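Local structure of CG8862 (Drosophila melanogaster, 3ISM) at residues H32-S37 / D78-P83; Y39-D44 / L121-P126; V53-T58 / V156-L161; R99-A104 / E117-S122. The protein probably cleaves DNA and RNA as a magnesium-dependent, non-specific endonuclease of mitochondria, and is captured here in complex with its protein inhibitor. One frame throughout, in Å; residues are numbered along the deposited sequence.

Interaction 1: H32-S37 / D78-P83; sequences HVRSHS and DESIHP
An Asx turn at Asp78, set within a type I beta turn running to Ile81, receives Arg34 from strand 33-35, an outermost strand of the large mixed sheet. Arg34 and Asp78 approach from opposite directions and form a salt bridge, with Arg34 NH2 2.8 Å from Asp78 OD2. The oxygen sits over one face of the guanidinium, and the two planes stand 65° apart, so this is not the flat, two-pronged pairing of a carboxylate with an arginine. A bend at chi3 (63°) turns the guanidinium toward the turn. Ser80 OG also comes close, 2.8 Å from Arg34 NE.

Asp78 suits the turn because OD1 can serve two donors from the same face of its carboxylate: Ser80 N at 3.0 Å and Ser80 OG at 2.7 Å. The backbone bond from Ile81 N to Asp78 O, 3.2 Å long, closes the turn. Ile81 supplies the apolar side, its CD1 lying 3.9 Å from Arg34 CD and also meeting the edge of the His32 ring, with His32 NE2 4.2 Å from Ile81 CD1. A water links the same two stretches, accepting from His82 N and, weakly, from His32 NE2. The second partner of Asp78 OD2 is Ser122 OG, which connects the turn to the interior.

Arg34 is modelled in two conformers, so its bridge may be only part-time. The carboxylate itself is tied down within its own turn and by Ser122; buried as it is, these donors together with the nearby guanidinium would be expected to stabilise its negative charge.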
loop_
_atom_site.group_PDB
_atom_site.type_symbol
_atom_site.label_atom_id
_atom_site.label_comp_id
_atom_site.label_asym_id
_atom_site.label_seq_id
_atom_site.Cartn_x
_atom_site.Cartn_y
_atom_site.Cartn_z
ATOM N N HIS B 32 8.746 -5.630 -9.583
ATOM C CA HIS B 32 8.528 -5.139 -10.940
ATOM C C HIS B 32 9.636 -4.146 -11.335
ATOM O O HIS B 32 9.364 -2.985 -11.688
ATOM C CB HIS B 32 7.140 -4.488 -11.005
ATOM C CG HIS B 32 6.455 -4.642 -12.321
ATOM N ND1 HIS B 32 5.886 -5.832 -12.730
ATOM C CD2 HIS B 32 6.240 -3.755 -13.320
ATOM C CE1 HIS B 32 5.366 -5.672 -13.933
ATOM N NE2 HIS B 32 5.547 -4.415 -14.303
ATOM N N VAL B 33 10.880 -4.614 -11.248
ATOM C CA VAL B 33 12.061 -3.763 -11.456
ATOM C C VAL B 33 12.395 -3.664 -12.935
ATOM O O VAL B 33 12.550 -4.687 -13.618
ATOM C CB VAL B 33 13.305 -4.256 -10.667
ATOM C CG1 VAL B 33 14.548 -3.437 -11.048
ATOM C CG2 VAL B 33 13.065 -4.156 -9.164
ATOM N N ARG B 34 12.492 -2.427 -13.418
ATOM C CA ARG B 34 12.737 -2.165 -14.830
ATOM C C ARG B 34 13.917 -1.223 -15.014
ATOM O O ARG B 34 14.106 -0.287 -14.245
ATOM C CB ARG B 34 11.491 -1.571 -15.483
ATOM C CG ARG B 34 10.402 -2.597 -15.825
ATOM C CD ARG B 34 9.143 -1.935 -16.385
ATOM N NE ARG B 34 9.401 -1.247 -17.650
ATOM C CZ ARG B 34 9.540 0.072 -17.782
ATOM N NH1 ARG B 34 9.432 0.871 -16.727
ATOM N NH2 ARG B 34 9.774 0.598 -18.978
ATOM N N SER B 35 14.714 -1.479 -16.040
ATOM C CA SER B 35 15.914 -0.694 -16.298
ATOM C C SER B 35 15.732 0.190 -17.519
ATOM O O SER B 35 15.255 -0.271 -18.547
ATOM C CB SER B 35 17.114 -1.622 -16.521
ATOM O OG SER B 35 17.238 -2.574 -15.479
ATOM N N HIS B 36 16.115 1.451 -17.396
ATOM C CA HIS B 36 16.229 2.310 -18.552
ATOM C C HIS B 36 17.723 2.509 -18.801
ATOM O O HIS B 36 18.561 1.881 -18.141
ATOM C CB HIS B 36 15.453 3.620 -18.351
ATOM C CG HIS B 36 13.973 3.414 -18.270
ATOM N ND1 HIS B 36 13.164 3.381 -19.387
ATOM C CD2 HIS B 36 13.165 3.160 -17.212
ATOM C CE1 HIS B 36 11.917 3.147 -19.019
ATOM N NE2 HIS B 36 11.891 3.000 -17.704
ATOM N N SER B 37 18.054 3.349 -19.769
ATOM C CA SER B 37 19.433 3.603 -20.130
ATOM C C SER B 37 20.281 4.248 -19.037
ATOM O O SER B 37 21.496 4.057 -19.022
ATOM C CB SER B 37 19.496 4.462 -21.384
ATOM O OG SER B 37 18.706 3.908 -22.424
ATOM N N ASP B 78 3.719 4.138 -20.776
ATOM C CA ASP B 78 4.757 3.108 -20.841
ATOM C C ASP B 78 4.141 1.770 -21.296
ATOM O O ASP B 78 3.422 1.108 -20.531
ATOM C CB ASP B 78 5.426 2.961 -19.468
ATOM C CG ASP B 78 6.604 1.995 -19.490
ATOM O OD1 ASP B 78 6.774 1.255 -20.484
ATOM O OD2 ASP B 78 7.366 1.989 -18.501
ATOM N N GLU B 79 4.464 1.377 -22.524
ATOM C CA GLU B 79 3.854 0.219 -23.170
ATOM C C GLU B 79 4.455 -1.091 -22.689
ATOM O O GLU B 79 3.945 -2.168 -22.988
ATOM C CB GLU B 79 3.979 0.332 -24.696
ATOM C CG GLU B 79 2.995 1.311 -25.312
ATOM C CD GLU B 79 3.398 1.773 -26.696
ATOM O OE1 GLU B 79 4.443 1.315 -27.210
ATOM O OE2 GLU B 79 2.671 2.611 -27.271
ATOM N N SER B 80 5.548 -1.007 -21.944
ATOM C CA SER B 80 6.098 -2.215 -21.346
ATOM C C SER B 80 5.346 -2.589 -20.059
ATOM O O SER B 80 5.614 -3.649 -19.488
ATOM C CB SER B 80 7.584 -2.052 -21.065
ATOM O OG SER B 80 7.768 -1.239 -19.927
ATOM N N ILE B 81 4.413 -1.737 -19.610
ATOM C CA ILE B 81 3.535 -2.054 -18.453
ATOM C C ILE B 81 2.196 -2.618 -18.970
ATOM O O ILE B 81 1.631 -2.092 -19.944
ATOM C CB ILE B 81 3.214 -0.801 -17.565
ATOM C CG1 ILE B 81 4.481 -0.005 -17.175
ATOM C CG2 ILE B 81 2.410 -1.188 -16.323
ATOM C CD1 ILE B 81 5.411 -0.731 -16.259
ATOM N N HIS B 82 1.698 -3.680 -18.332
ATOM C CA HIS B 82 0.398 -4.276 -18.685
ATOM C C HIS B 82 -0.675 -3.166 -18.648
ATOM O O HIS B 82 -0.662 -2.337 -17.738
ATOM C CB HIS B 82 0.072 -5.432 -17.701
ATOM C CG HIS B 82 -1.160 -6.221 -18.049
ATOM N ND1 HIS B 82 -2.439 -5.747 -17.837
ATOM C CD2 HIS B 82 -1.305 -7.461 -18.580
ATOM C CE1 HIS B 82 -3.317 -6.647 -18.246
ATOM N NE2 HIS B 82 -2.657 -7.698 -18.698
ATOM N N PRO B 83 -1.579 -3.126 -19.650
ATOM C CA PRO B 83 -2.612 -2.073 -19.730
ATOM C C PRO B 83 -3.433 -1.822 -18.450
ATOM O O PRO B 83 -3.856 -0.680 -18.218
ATOM C CB PRO B 83 -3.506 -2.536 -20.883
ATOM C CG PRO B 83 -2.575 -3.318 -21.763
ATOM C CD PRO B 83 -1.654 -4.044 -20.802
HETATM O O HOH W 1 3.373 -4.735 -16.176
#

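Interaction 2: Y39-D44 / L121-P126; sequences YVLSYD and LSNMAP
Tyr39, Leu41 and Tyr43, alternate residues along strand 40-44 and its approach, pack onto Ser122 and Asn123 in the short 3-10 turn before strand 124-127. Leu41 extends with CG anti to the backbone N (chi1 179°), which carries CD1 to within 3.3 Å of Ser122 O and 3.8 Å of Asn123 CA. Tyr43 takes a similar first torsion (-169°) and lays its ring edge by the same turn. Ser122 O lies near the ring plane, 3.7 Å from Tyr43 CD1, while Ser122 CB packs 3.7 Å from Tyr43 CE1. Serine is small enough to let the ring come this near the turn.

Tyr39 CG sits between the backbone N and the carbonyl carbon (chi1 70°), turning the ring onto Asn123 at a slant, ring and amide planes 45° apart. Tyr39 OH rests 3.5 Å from Asn123 CB, and Tyr39 CE1 is 3.7 Å from Asn123 OD1. The polar ends look beyond the pair: Tyr39 OH bonds to Glu117 O, Tyr43 OH to Phe85 O, and Ser122 OG to Asp78. Asn123 ND2 serves two carbonyls, Thr118 O and Ala103 O, as an amide with two N-H groups can.

Van der Waals packing, much of it carbon against oxygen, joins the segments without a hydrogen bond, while bonds to other residues fix the polar tips. Because Asn123 lies about 4 Å from the side chain of His101, its doubly bonded amide probably helps hold the backbone around the predicted active site in place.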
loop_
_atom_site.group_PDB
_atom_site.type_symbol
_atom_site.label_atom_id
_atom_site.label_comp_id
_atom_site.label_asym_id
_atom_site.label_seq_id
_atom_site.Cartn_x
_atom_site.Cartn_y
_atom_site.Cartn_z
ATOM N N TYR B 39 18.666 5.127 -15.593
ATOM C CA TYR B 39 18.071 4.971 -14.261
ATOM C C TYR B 39 17.390 3.617 -14.119
ATOM O O TYR B 39 17.192 2.909 -15.110
ATOM C CB TYR B 39 17.125 6.127 -13.895
ATOM C CG TYR B 39 15.800 6.212 -14.641
ATOM C CD1 TYR B 39 14.612 5.858 -14.014
ATOM C CD2 TYR B 39 15.730 6.701 -15.942
ATOM C CE1 TYR B 39 13.397 5.963 -14.668
ATOM C CE2 TYR B 39 14.513 6.815 -16.602
ATOM C CZ TYR B 39 13.356 6.446 -15.962
ATOM O OH TYR B 39 12.133 6.545 -16.604
ATOM N N VAL B 40 17.078 3.252 -12.881
ATOM C CA VAL B 40 16.400 1.992 -12.583
ATOM C C VAL B 40 15.072 2.307 -11.889
ATOM O O VAL B 40 14.994 3.235 -11.088
ATOM C CB VAL B 40 17.290 1.040 -11.728
ATOM C CG1 VAL B 40 16.579 -0.276 -11.445
ATOM C CG2 VAL B 40 18.616 0.760 -12.440
ATOM N N LEU B 41 14.032 1.550 -12.219
ATOM C CA LEU B 41 12.689 1.824 -11.723
ATOM C C LEU B 41 12.012 0.570 -11.188
ATOM O O LEU B 41 11.973 -0.443 -11.872
ATOM C CB LEU B 41 11.847 2.428 -12.849
ATOM C CG LEU B 41 10.378 2.776 -12.563
ATOM C CD1 LEU B 41 10.123 4.199 -13.037
ATOM C CD2 LEU B 41 9.440 1.837 -13.266
ATOM N N SER B 42 11.463 0.650 -9.976
ATOM C CA SER B 42 10.576 -0.381 -9.462
ATOM C C SER B 42 9.167 0.194 -9.523
ATOM O O SER B 42 8.916 1.264 -8.975
ATOM C CB SER B 42 10.957 -0.759 -8.038
ATOM O OG SER B 42 9.949 -1.512 -7.373
ATOM N N TYR B 43 8.271 -0.490 -10.244
ATOM C CA TYR B 43 6.934 0.047 -10.511
ATOM C C TYR B 43 5.894 -0.565 -9.577
ATOM O O TYR B 43 5.845 -1.797 -9.401
ATOM C CB TYR B 43 6.515 -0.214 -11.961
ATOM C CG TYR B 43 5.267 0.537 -12.375
ATOM C CD1 TYR B 43 5.257 1.940 -12.426
ATOM C CD2 TYR B 43 4.090 -0.144 -12.697
ATOM C CE1 TYR B 43 4.100 2.639 -12.808
ATOM C CE2 TYR B 43 2.929 0.542 -13.078
ATOM C CZ TYR B 43 2.951 1.938 -13.136
ATOM O OH TYR B 43 1.829 2.631 -13.533
ATOM N N ASP B 44 5.070 0.292 -8.991
ATOM C CA ASP B 44 3.994 -0.153 -8.105
ATOM C C ASP B 44 2.712 -0.252 -8.940
ATOM O O ASP B 44 2.056 0.759 -9.193
ATOM C CB ASP B 44 3.839 0.843 -6.949
ATOM C CG ASP B 44 2.806 0.413 -5.918
ATOM O OD1 ASP B 44 2.082 -0.570 -6.166
ATOM O OD2 ASP B 44 2.736 1.056 -4.841
ATOM N N LEU B 121 5.231 7.851 -18.286
ATOM C CA LEU B 121 4.319 8.017 -17.162
ATOM C C LEU B 121 4.551 7.033 -16.010
ATOM O O LEU B 121 4.071 7.263 -14.904
ATOM C CB LEU B 121 2.862 7.942 -17.626
ATOM C CG LEU B 121 2.470 9.133 -18.501
ATOM C CD1 LEU B 121 1.156 8.855 -19.211
ATOM C CD2 LEU B 121 2.393 10.416 -17.659
ATOM N N SER B 122 5.272 5.942 -16.266
ATOM C CA SER B 122 5.653 5.039 -15.184
ATOM C C SER B 122 6.704 5.636 -14.252
ATOM O O SER B 122 6.911 5.119 -13.157
ATOM C CB SER B 122 6.124 3.695 -15.723
ATOM O OG SER B 122 7.170 3.863 -16.642
ATOM N N ASN B 123 7.353 6.721 -14.690
ATOM C CA ASN B 123 8.326 7.446 -13.867
ATOM C C ASN B 123 7.648 8.605 -13.121
ATOM O O ASN B 123 8.303 9.365 -12.415
ATOM C CB ASN B 123 9.524 7.920 -14.718
ATOM C CG ASN B 123 10.610 8.669 -13.890
ATOM O OD1 ASN B 123 11.040 8.211 -12.824
ATOM N ND2 ASN B 123 11.050 9.825 -14.401
ATOM N N MET B 124 6.323 8.712 -13.260
ATOM C CA MET B 124 5.579 9.851 -12.713
ATOM C C MET B 124 4.747 9.502 -11.502
ATOM O O MET B 124 4.248 8.380 -11.376
ATOM C CB MET B 124 4.642 10.457 -13.771
ATOM C CG MET B 124 5.331 10.877 -15.045
ATOM S SD MET B 124 6.459 12.235 -14.750
ATOM C CE MET B 124 7.622 11.931 -16.055
ATOM N N ALA B 125 4.588 10.483 -10.616
ATOM C CA ALA B 125 3.581 10.436 -9.557
ATOM C C ALA B 125 2.928 11.802 -9.432
ATOM O O ALA B 125 3.565 12.828 -9.723
ATOM C CB ALA B 125 4.178 9.993 -8.207
ATOM N N PRO B 126 1.639 11.823 -9.045
ATOM C CA PRO B 126 0.948 13.093 -8.862
ATOM C C PRO B 126 1.617 13.921 -7.784
ATOM O O PRO B 126 1.759 13.479 -6.643
ATOM C CB PRO B 126 -0.479 12.676 -8.449
ATOM C CG PRO B 126 -0.632 11.316 -9.035
ATOM C CD PRO B 126 0.736 10.681 -8.854
#

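Interaction 3: V53-T58 / V156-L161; sequences VFEHLT and VCTGPL
Phe54 and Cys157 meet through a turned ring and a backbone-set CB: chi1 of Phe54 (-138°) lies off the staggered values and swings its ring across the neighbouring strand, where the backbone pairing sets Cys157 CB against it, and SG, anti to the backbone N (-175°), lies obliquely beside it. Phe54 CE1 is 3.5 Å from Cys157 CB, and one ring face lies over Val156 O and Cys157 CA, toward the rim. The sulfur adds a sulfur-aromatic contact, Cys157 SG lying 4.8 Å from the Phe54 ring centroid. A flat ring suits this position because it can lie close against backbone.

The two strands are antiparallel neighbours in the middle of the large mixed sheet. Phe54 and Cys157 form a non-hydrogen-bonded pair, flanked by the hydrogen-bonded pairs Val53–Thr158 and Glu55–Val156. Val53 N donates to Thr158 O at 2.9 Å, and Val156 N to Glu55 O at 2.9 Å, each matched by the reverse bond.

On the other face, branched Val53 and Thr158 lie side by side, Val53 CG2 3.8 Å from Thr158 CB. Glu55 runs alongside Val156, with OE1 3.7 Å from Val156 CG1. A water donates to Glu55 OE1 (2.7 Å) and to Val156 O, and accepts from Thr158 OG1. Glu55 OE2 is held by His108 and Asn107, while Lys192 bonds Thr158 OG1. Farther along, Leu57 CG reaches Val156 CG1 at 4.2 Å, and both pack on Val144 of helix 136-146.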
loop_
_atom_site.group_PDB
_atom_site.type_symbol
_atom_site.label_atom_id
_atom_site.label_comp_id
_atom_site.label_asym_id
_atom_site.label_seq_id
_atom_site.Cartn_x
_atom_site.Cartn_y
_atom_site.Cartn_z
ATOM N N VAL B 53 12.800 4.933 -7.663
ATOM C CA VAL B 53 13.748 4.939 -8.764
ATOM C C VAL B 53 15.161 5.079 -8.167
ATOM O O VAL B 53 15.315 5.542 -7.024
ATOM C CB VAL B 53 13.490 6.078 -9.780
ATOM C CG1 VAL B 53 12.125 5.959 -10.416
ATOM C CG2 VAL B 53 13.659 7.447 -9.114
ATOM N N PHE B 54 16.170 4.680 -8.943
ATOM C CA PHE B 54 17.539 4.758 -8.493
ATOM C C PHE B 54 18.416 5.405 -9.569
ATOM O O PHE B 54 18.269 5.132 -10.765
ATOM C CB PHE B 54 18.089 3.376 -8.099
ATOM C CG PHE B 54 18.902 3.405 -6.841
ATOM C CD1 PHE B 54 18.348 2.983 -5.635
ATOM C CD2 PHE B 54 20.195 3.928 -6.846
ATOM C CE1 PHE B 54 19.092 3.054 -4.449
ATOM C CE2 PHE B 54 20.936 4.008 -5.669
ATOM C CZ PHE B 54 20.380 3.578 -4.464
ATOM N N GLU B 55 19.317 6.272 -9.133
ATOM C CA GLU B 55 20.157 7.047 -10.055
ATOM C C GLU B 55 21.575 7.092 -9.524
ATOM O O GLU B 55 21.792 7.097 -8.316
ATOM C CB GLU B 55 19.630 8.475 -10.209
ATOM C CG GLU B 55 18.210 8.611 -10.827
ATOM C CD GLU B 55 17.644 10.037 -10.674
ATOM O OE1 GLU B 55 17.485 10.499 -9.523
ATOM O OE2 GLU B 55 17.358 10.696 -11.697
ATOM N N HIS B 56 22.536 7.107 -10.442
ATOM C CA HIS B 56 23.919 7.332 -10.099
ATOM C C HIS B 56 24.375 8.529 -10.923
ATOM O O HIS B 56 24.497 8.435 -12.139
ATOM C CB HIS B 56 24.776 6.084 -10.378
ATOM C CG HIS B 56 26.238 6.382 -10.558
ATOM N ND1 HIS B 56 26.960 5.924 -11.636
ATOM C CD2 HIS B 56 27.101 7.114 -9.811
ATOM C CE1 HIS B 56 28.209 6.356 -11.546
ATOM N NE2 HIS B 56 28.319 7.085 -10.450
ATOM N N LEU B 57 24.612 9.648 -10.242
ATOM C CA LEU B 57 24.937 10.909 -10.893
ATOM C C LEU B 57 26.422 11.233 -10.778
ATOM O O LEU B 57 27.059 10.986 -9.736
ATOM C CB LEU B 57 24.126 12.069 -10.292
ATOM C CG LEU B 57 22.650 11.859 -9.923
ATOM C CD1 LEU B 57 22.071 13.179 -9.379
ATOM C CD2 LEU B 57 21.804 11.335 -11.095
ATOM N N THR B 58 26.956 11.773 -11.871
ATOM C CA THR B 58 28.260 12.385 -11.888
ATOM C C THR B 58 28.105 13.825 -12.398
ATOM O O THR B 58 27.033 14.215 -12.889
ATOM C CB THR B 58 29.233 11.617 -12.814
ATOM O OG1 THR B 58 28.677 11.554 -14.130
ATOM C CG2 THR B 58 29.472 10.189 -12.299
ATOM N N VAL B 156 21.416 8.078 -5.615
ATOM C CA VAL B 156 20.168 8.584 -5.057
ATOM C C VAL B 156 18.956 7.704 -5.376
ATOM O O VAL B 156 18.748 7.282 -6.519
ATOM C CB VAL B 156 19.926 10.105 -5.420
ATOM C CG1 VAL B 156 20.075 10.338 -6.922
ATOM C CG2 VAL B 156 18.567 10.601 -4.905
ATOM N N CYS B 157 18.197 7.415 -4.327
ATOM C CA CYS B 157 16.927 6.730 -4.416
ATOM C C CYS B 157 15.802 7.689 -4.055
ATOM O O CYS B 157 15.836 8.345 -3.007
ATOM C CB CYS B 157 16.897 5.538 -3.458
ATOM S SG CYS B 157 15.393 4.531 -3.615
ATOM N N THR B 158 14.813 7.765 -4.938
ATOM C CA THR B 158 13.699 8.699 -4.834
ATOM C C THR B 158 12.420 7.873 -4.883
ATOM O O THR B 158 12.339 6.943 -5.676
ATOM C CB THR B 158 13.705 9.677 -6.046
ATOM O OG1 THR B 158 14.947 10.403 -6.087
ATOM C CG2 THR B 158 12.537 10.653 -5.965
ATOM N N GLY B 159 11.425 8.195 -4.055
ATOM C CA GLY B 159 10.160 7.448 -4.077
ATOM C C GLY B 159 9.046 8.069 -3.244
ATOM O O GLY B 159 9.270 9.017 -2.510
ATOM N N PRO B 160 7.818 7.542 -3.389
ATOM C CA PRO B 160 6.644 7.978 -2.652
ATOM C C PRO B 160 6.477 7.319 -1.287
ATOM O O PRO B 160 7.000 6.214 -1.045
ATOM C CB PRO B 160 5.502 7.555 -3.572
ATOM C CG PRO B 160 6.003 6.321 -4.246
ATOM C CD PRO B 160 7.489 6.515 -4.400
ATOM N N LEU B 161 5.763 8.014 -0.416
ATOM C CA LEU B 161 5.337 7.499 0.883
ATOM C C LEU B 161 3.856 7.805 1.050
ATOM O O LEU B 161 3.328 8.725 0.425
ATOM C CB LEU B 161 6.092 8.171 2.041
ATOM C CG LEU B 161 7.602 7.981 2.128
ATOM C CD1 LEU B 161 8.238 8.974 3.121
ATOM C CD2 LEU B 161 7.927 6.549 2.484
HETATM O O HOH W 2 16.709 8.846 -7.539
#

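Interaction 4: R99-A104 / E117-S122; sequences RGHMAA and ETFYLS
An aromatic T-shaped contact between His101 and Phe119 anchors this buried packing at the end of strand 98-101, in the beta-beta-alpha metal motif of the His-Me finger nucleases. That strand pairs antiparallel with strand 124-127, and helices 129-133 and 136-146 follow. His101 is the predicted proton acceptor, and a bound magnesium ion lies about 4 Å from its side chain.

The imidazole turns its edge to the face of Phe119, the planes at 85° and the ring centroids 4.5 Å apart. NE2 stands over the centre of the phenyl ring, with Phe119 CE2 its nearest atom at 3.6 Å. Phenylalanine suits the place because its flat, apolar face can back the imidazole without offering a strong polar partner. Thr118 O lies obliquely to the imidazole, 3.1 Å from His101 CD2, without a hydrogen bond to it; this carbonyl accepts instead from Asn123 ND2. In His101, chi1 of -74° sets CG anti to the carbonyl carbon, which directs the ring at Thr118 and Phe119.

Thr118 fits between the histidine and the chain that follows it. Its CB lies 3.5 Å from Ala103 O, and its OG1 bonds to Cys115 O, leaving the methyl group to face the Ala103 and Ala104 carbonyls.

At the strand's other end Arg99 offers its aliphatic stem to Leu121, while its guanidinium bonds Asn89 and makes a salt bridge to Asp330 of the neighbouring CG4930 chain. In the stem, Arg99 CD rests 3.9 Å from Leu121 CD2.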
loop_
_atom_site.group_PDB
_atom_site.type_symbol
_atom_site.label_atom_id
_atom_site.label_comp_id
_atom_site.label_asym_id
_atom_site.label_seq_id
_atom_site.Cartn_x
_atom_site.Cartn_y
_atom_site.Cartn_z
ATOM N N ARG B 99 2.263 15.905 -13.403
ATOM C CA ARG B 99 2.990 14.656 -13.630
ATOM C C ARG B 99 4.415 14.878 -13.140
ATOM O O ARG B 99 5.240 15.531 -13.822
ATOM C CB ARG B 99 2.994 14.286 -15.118
ATOM C CG ARG B 99 1.611 14.041 -15.690
ATOM C CD ARG B 99 1.575 14.186 -17.193
ATOM N NE ARG B 99 1.611 15.585 -17.595
ATOM C CZ ARG B 99 1.261 16.044 -18.796
ATOM N NH1 ARG B 99 0.825 15.217 -19.740
ATOM N NH2 ARG B 99 1.340 17.344 -19.049
ATOM N N GLY B 100 4.710 14.366 -11.950
ATOM C CA GLY B 100 5.991 14.687 -11.292
ATOM C C GLY B 100 7.032 13.599 -11.466
ATOM O O GLY B 100 6.820 12.449 -11.024
ATOM N N HIS B 101 8.147 13.952 -12.122
ATOM C CA HIS B 101 9.256 13.021 -12.319
ATOM C C HIS B 101 9.757 12.500 -10.969
ATOM O O HIS B 101 10.019 13.299 -10.053
ATOM C CB HIS B 101 10.450 13.721 -12.958
ATOM C CG HIS B 101 10.301 14.027 -14.410
ATOM N ND1 HIS B 101 9.631 15.141 -14.878
ATOM C CD2 HIS B 101 10.813 13.408 -15.502
ATOM C CE1 HIS B 101 9.702 15.167 -16.198
ATOM N NE2 HIS B 101 10.417 14.130 -16.600
ATOM N N MET B 102 9.927 11.184 -10.861
ATOM C CA MET B 102 10.749 10.630 -9.787
ATOM C C MET B 102 12.244 10.743 -10.143
ATOM O O MET B 102 13.006 11.360 -9.410
ATOM C CB MET B 102 10.326 9.192 -9.430
ATOM C CG MET B 102 8.890 9.052 -8.909
ATOM S SD MET B 102 8.527 9.903 -7.340
ATOM C CE MET B 102 7.914 11.498 -7.954
ATOM N N ALA B 103 12.660 10.151 -11.258
ATOM C CA ALA B 103 13.980 10.399 -11.819
ATOM C C ALA B 103 13.856 11.650 -12.688
ATOM O O ALA B 103 13.219 11.603 -13.753
ATOM C CB ALA B 103 14.443 9.213 -12.675
ATOM N N ALA B 104 14.435 12.759 -12.224
ATOM C CA ALA B 104 14.311 14.061 -12.899
ATOM C C ALA B 104 15.017 14.093 -14.249
ATOM O O ALA B 104 16.079 13.488 -14.432
ATOM C CB ALA B 104 14.840 15.191 -12.003
ATOM N N GLU B 117 13.594 9.078 -21.823
ATOM C CA GLU B 117 13.104 7.975 -21.006
ATOM C C GLU B 117 12.565 8.383 -19.619
ATOM O O GLU B 117 11.824 7.618 -18.995
ATOM C CB GLU B 117 14.185 6.892 -20.870
ATOM C CG GLU B 117 14.479 6.078 -22.147
ATOM C CD GLU B 117 15.830 5.359 -22.069
ATOM O OE1 GLU B 117 16.410 5.299 -20.962
ATOM O OE2 GLU B 117 16.333 4.873 -23.108
ATOM N N THR B 118 12.923 9.567 -19.121
ATOM C CA THR B 118 12.344 10.033 -17.851
ATOM C C THR B 118 10.906 10.523 -18.035
ATOM O O THR B 118 10.192 10.751 -17.060
ATOM C CB THR B 118 13.182 11.156 -17.186
ATOM O OG1 THR B 118 13.119 12.352 -17.983
ATOM C CG2 THR B 118 14.641 10.725 -17.043
ATOM N N PHE B 119 10.465 10.671 -19.280
ATOM C CA PHE B 119 9.097 11.138 -19.532
ATOM C C PHE B 119 8.017 10.046 -19.664
ATOM O O PHE B 119 6.848 10.353 -19.922
ATOM C CB PHE B 119 9.065 12.121 -20.704
ATOM C CG PHE B 119 9.582 13.494 -20.351
ATOM C CD1 PHE B 119 8.697 14.540 -20.104
ATOM C CD2 PHE B 119 10.953 13.738 -20.249
ATOM C CE1 PHE B 119 9.168 15.811 -19.773
ATOM C CE2 PHE B 119 11.436 15.017 -19.921
ATOM C CZ PHE B 119 10.541 16.053 -19.684
ATOM N N TYR B 120 8.395 8.782 -19.459
ATOM C CA TYR B 120 7.390 7.727 -19.372
ATOM C C TYR B 120 6.550 7.976 -18.139
ATOM O O TYR B 120 7.095 8.275 -17.066
ATOM C CB TYR B 120 8.018 6.337 -19.290
ATOM C CG TYR B 120 8.555 5.836 -20.600
ATOM C CD1 TYR B 120 7.702 5.546 -21.656
ATOM C CD2 TYR B 120 9.927 5.651 -20.784
ATOM C CE1 TYR B 120 8.200 5.087 -22.878
ATOM C CE2 TYR B 120 10.434 5.184 -21.990
ATOM C CZ TYR B 120 9.563 4.900 -23.031
ATOM O OH TYR B 120 10.059 4.443 -24.236
ATOM N N LEU B 121 5.231 7.851 -18.286
ATOM C CA LEU B 121 4.319 8.017 -17.162
ATOM C C LEU B 121 4.551 7.033 -16.010
ATOM O O LEU B 121 4.071 7.263 -14.904
ATOM C CB LEU B 121 2.862 7.942 -17.626
ATOM C CG LEU B 121 2.470 9.133 -18.501
ATOM C CD1 LEU B 121 1.156 8.855 -19.211
ATOM C CD2 LEU B 121 2.393 10.416 -17.659
ATOM N N SER B 122 5.272 5.942 -16.266
ATOM C CA SER B 122 5.653 5.039 -15.184
ATOM C C SER B 122 6.704 5.636 -14.252
ATOM O O SER B 122 6.911 5.119 -13.157
ATOM C CB SER B 122 6.124 3.695 -15.723
ATOM O OG SER B 122 7.170 3.863 -16.642
#

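From the N terminus, strands 33-35, 40-44 and 49-57 open interactions 1, 2 and 3 in turn and lie next to one another in the large sheet. Interaction 1 closes first, at the 78-83 turn. Interaction 4 then opens and closes a short loop between 99-104 and 117-122, wholly within the span of interaction 3. Interaction 2 closes at 121-126, sharing Leu121 and Ser122 with interaction 4, and interaction 3 closes last, at strand 153-161. Interactions 1, 2 and 3 therefore cross pairwise. Interaction 1 ties the sheet's edge to the turn, interaction 2 ties it to the segment leading into strand 124-127, and interaction 3 joins two strands inside it.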